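Local coordinates for cyclic nucleotide-binding domain (CNMP-BD) protein (Geobacter metallireducens, PDB 3MDP) that probably binds a cyclic nucleotide or similar small ligand in a double-stranded beta-helix domain and may act as a DNA-binding transcription factor, at residues I3-L8 with D24-S29. Sequence-based numbering, arbitrary orientation. Where two conformers were deposited one is given.
Sequences ISPERL and DIALIS
Ile3 and Ser29 meet through side chains with matching first torsions: CG1 of Ile3 stands beside the backbone N and opposite its own carbonyl carbon (chi1 -49°), leaving CG2 as the branch anti to N, and OG of Ser29 takes the same place as CG1 (chi1 -61°). The first torsion carries Ile3 CG1 up to the methylene of Ser29, with CG1 3.7 Å from Ser29 CB, and just as near to the carbonyl oxygen of that serine. Ser29 thus offers its carbon to the isoleucine while its hydroxyl turns back into its own segment. There OG donates to Ile25 O, the two oxygens 2.7 Å apart; OG lies above the carbonyl plane of Ile25, 48° out of it. This bond gives the hydroxyl of a buried residue a partner, helps hold its rotation, and ties the first residue of strand 29-34 back to a carbonyl of helix 19-27.

One turn away, the methyl of Ala26 is the focus of the remaining contacts. Pro5 meets it with the CB-CG part of its ring, Pro5 CB lying 3.6 Å from Ala26 CB and CG somewhat farther off, while Ile3 O comes within 3.8 Å of that methyl in plain van der Waals contact. The methyl is small, consistent with the close approach of the backbones: the CA atoms of Ile3 and Ala26 are 5.5 Å apart. The interface is small and depends on packing, burying 215 Å², both sides summed.

Beyond the two segments, Leu8 and Ile25 both touch Phe14 of helix 12-15, while Ile3 and Ser29 both rest on Val108 of strand 105-111; the N-terminal segment is packed against helix 19-27 at the edge of the double-stranded beta-helix, with helix 112-121 touching Ile28.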
loop_
_atom_site.group_PDB
_atom_site.type_symbol
_atom_site.label_atom_id
_atom_site.label_comp_id
_atom_site.label_asym_id
_atom_site.label_seq_id
_atom_site.Cartn_x
_atom_site.Cartn_y
_atom_site.Cartn_z
ATOM N N ILE A 3 -14.066 4.360 -21.663
ATOM C CA ILE A 3 -13.567 3.121 -21.043
ATOM C C ILE A 3 -14.620 2.006 -21.127
ATOM O O ILE A 3 -15.760 2.165 -20.624
ATOM C CB ILE A 3 -13.073 3.354 -19.600
ATOM C CG1 ILE A 3 -12.133 4.549 -19.557
ATOM C CG2 ILE A 3 -12.213 2.166 -19.120
ATOM C CD1 ILE A 3 -10.830 4.260 -20.213
ATOM N N SER A 4 -14.230 0.909 -21.799
ATOM C CA SER A 4 -15.162 -0.129 -22.285
ATOM C C SER A 4 -14.838 -1.392 -21.506
ATOM O O SER A 4 -14.388 -2.385 -22.115
ATOM C CB SER A 4 -15.026 -0.375 -23.801
ATOM N N PRO A 5 -15.175 -1.366 -20.188
ATOM C CA PRO A 5 -14.743 -1.906 -18.896
ATOM C C PRO A 5 -14.584 -3.409 -18.659
ATOM O O PRO A 5 -13.999 -3.821 -17.637
ATOM C CB PRO A 5 -15.867 -1.442 -17.963
ATOM C CG PRO A 5 -17.049 -1.475 -18.791
ATOM C CD PRO A 5 -16.581 -0.901 -20.078
ATOM N N GLU A 6 -15.117 -4.227 -19.543
ATOM C CA GLU A 6 -14.613 -5.584 -19.638
ATOM C C GLU A 6 -13.092 -5.530 -19.927
ATOM O O GLU A 6 -12.360 -6.404 -19.493
ATOM C CB GLU A 6 -15.385 -6.403 -20.679
ATOM C CG GLU A 6 -16.738 -6.963 -20.163
ATOM C CD GLU A 6 -16.620 -8.253 -19.287
ATOM O OE1 GLU A 6 -15.516 -8.591 -18.772
ATOM O OE2 GLU A 6 -17.664 -8.935 -19.117
ATOM N N ARG A 7 -12.627 -4.496 -20.634
ATOM C CA ARG A 7 -11.191 -4.362 -20.913
ATOM C C ARG A 7 -10.393 -4.116 -19.630
ATOM O O ARG A 7 -9.253 -4.530 -19.537
ATOM C CB ARG A 7 -10.899 -3.253 -21.937
ATOM C CG ARG A 7 -11.459 -3.501 -23.351
ATOM C CD ARG A 7 -10.735 -2.623 -24.396
ATOM N NE ARG A 7 -9.515 -3.273 -24.899
ATOM C CZ ARG A 7 -8.733 -2.795 -25.872
ATOM N NH1 ARG A 7 -9.017 -1.641 -26.465
ATOM N NH2 ARG A 7 -7.654 -3.479 -26.247
ATOM N N LEU A 8 -10.993 -3.445 -18.649
ATOM C CA LEU A 8 -10.323 -3.194 -17.344
ATOM C C LEU A 8 -9.967 -4.495 -16.593
ATOM O O LEU A 8 -8.948 -4.539 -15.887
ATOM C CB LEU A 8 -11.191 -2.325 -16.425
ATOM C CG LEU A 8 -11.488 -0.873 -16.811
ATOM C CD1 LEU A 8 -12.442 -0.242 -15.761
ATOM C CD2 LEU A 8 -10.199 -0.045 -16.954
ATOM N N ASP A 24 -19.326 0.978 -12.632
ATOM C CA ASP A 24 -19.267 2.205 -11.842
ATOM C C ASP A 24 -17.945 2.933 -12.013
ATOM O O ASP A 24 -17.940 4.141 -12.255
ATOM C CB ASP A 24 -19.548 1.932 -10.362
ATOM C CG ASP A 24 -21.037 1.754 -10.081
ATOM O OD1 ASP A 24 -21.868 2.378 -10.780
ATOM O OD2 ASP A 24 -21.391 0.989 -9.161
ATOM N N ILE A 25 -16.824 2.211 -11.933
ATOM C CA ILE A 25 -15.504 2.841 -12.104
ATOM C C ILE A 25 -15.339 3.359 -13.536
ATOM O O ILE A 25 -14.830 4.461 -13.729
ATOM C CB ILE A 25 -14.322 1.888 -11.695
ATOM C CG1 ILE A 25 -14.343 1.662 -10.193
ATOM C CG2 ILE A 25 -12.973 2.469 -12.113
ATOM C CD1 ILE A 25 -13.466 0.522 -9.707
ATOM N N ALA A 26 -15.796 2.591 -14.528
ATOM C CA ALA A 26 -15.756 3.032 -15.944
ATOM C C ALA A 26 -16.438 4.383 -16.175
ATOM O O ALA A 26 -15.948 5.251 -16.927
ATOM C CB ALA A 26 -16.380 1.964 -16.863
ATOM N N LEU A 27 -17.556 4.581 -15.483
ATOM C CA LEU A 27 -18.331 5.782 -15.623
ATOM C C LEU A 27 -17.523 7.023 -15.228
ATOM O O LEU A 27 -17.719 8.096 -15.808
ATOM C CB LEU A 27 -19.592 5.664 -14.754
ATOM C CG LEU A 27 -20.789 6.518 -15.069
ATOM C CD1 LEU A 27 -21.245 6.349 -16.538
ATOM C CD2 LEU A 27 -21.902 6.123 -14.073
ATOM N N ILE A 28 -16.623 6.874 -14.249
ATOM C CA ILE A 28 -15.791 7.989 -13.775
ATOM C C ILE A 28 -14.347 7.927 -14.331
ATOM O O ILE A 28 -13.406 8.496 -13.770
ATOM C CB ILE A 28 -15.788 8.056 -12.203
ATOM C CG1 ILE A 28 -15.233 6.734 -11.599
ATOM C CG2 ILE A 28 -17.173 8.430 -11.719
ATOM C CD1 ILE A 28 -14.594 6.886 -10.266
ATOM N N SER A 29 -14.180 7.244 -15.450
ATOM C CA SER A 29 -12.850 7.059 -16.035
ATOM C C SER A 29 -12.852 7.556 -17.455
ATOM O O SER A 29 -13.877 7.531 -18.139
ATOM C CB SER A 29 -12.434 5.587 -16.025
ATOM O OG SER A 29 -12.354 5.057 -14.717
#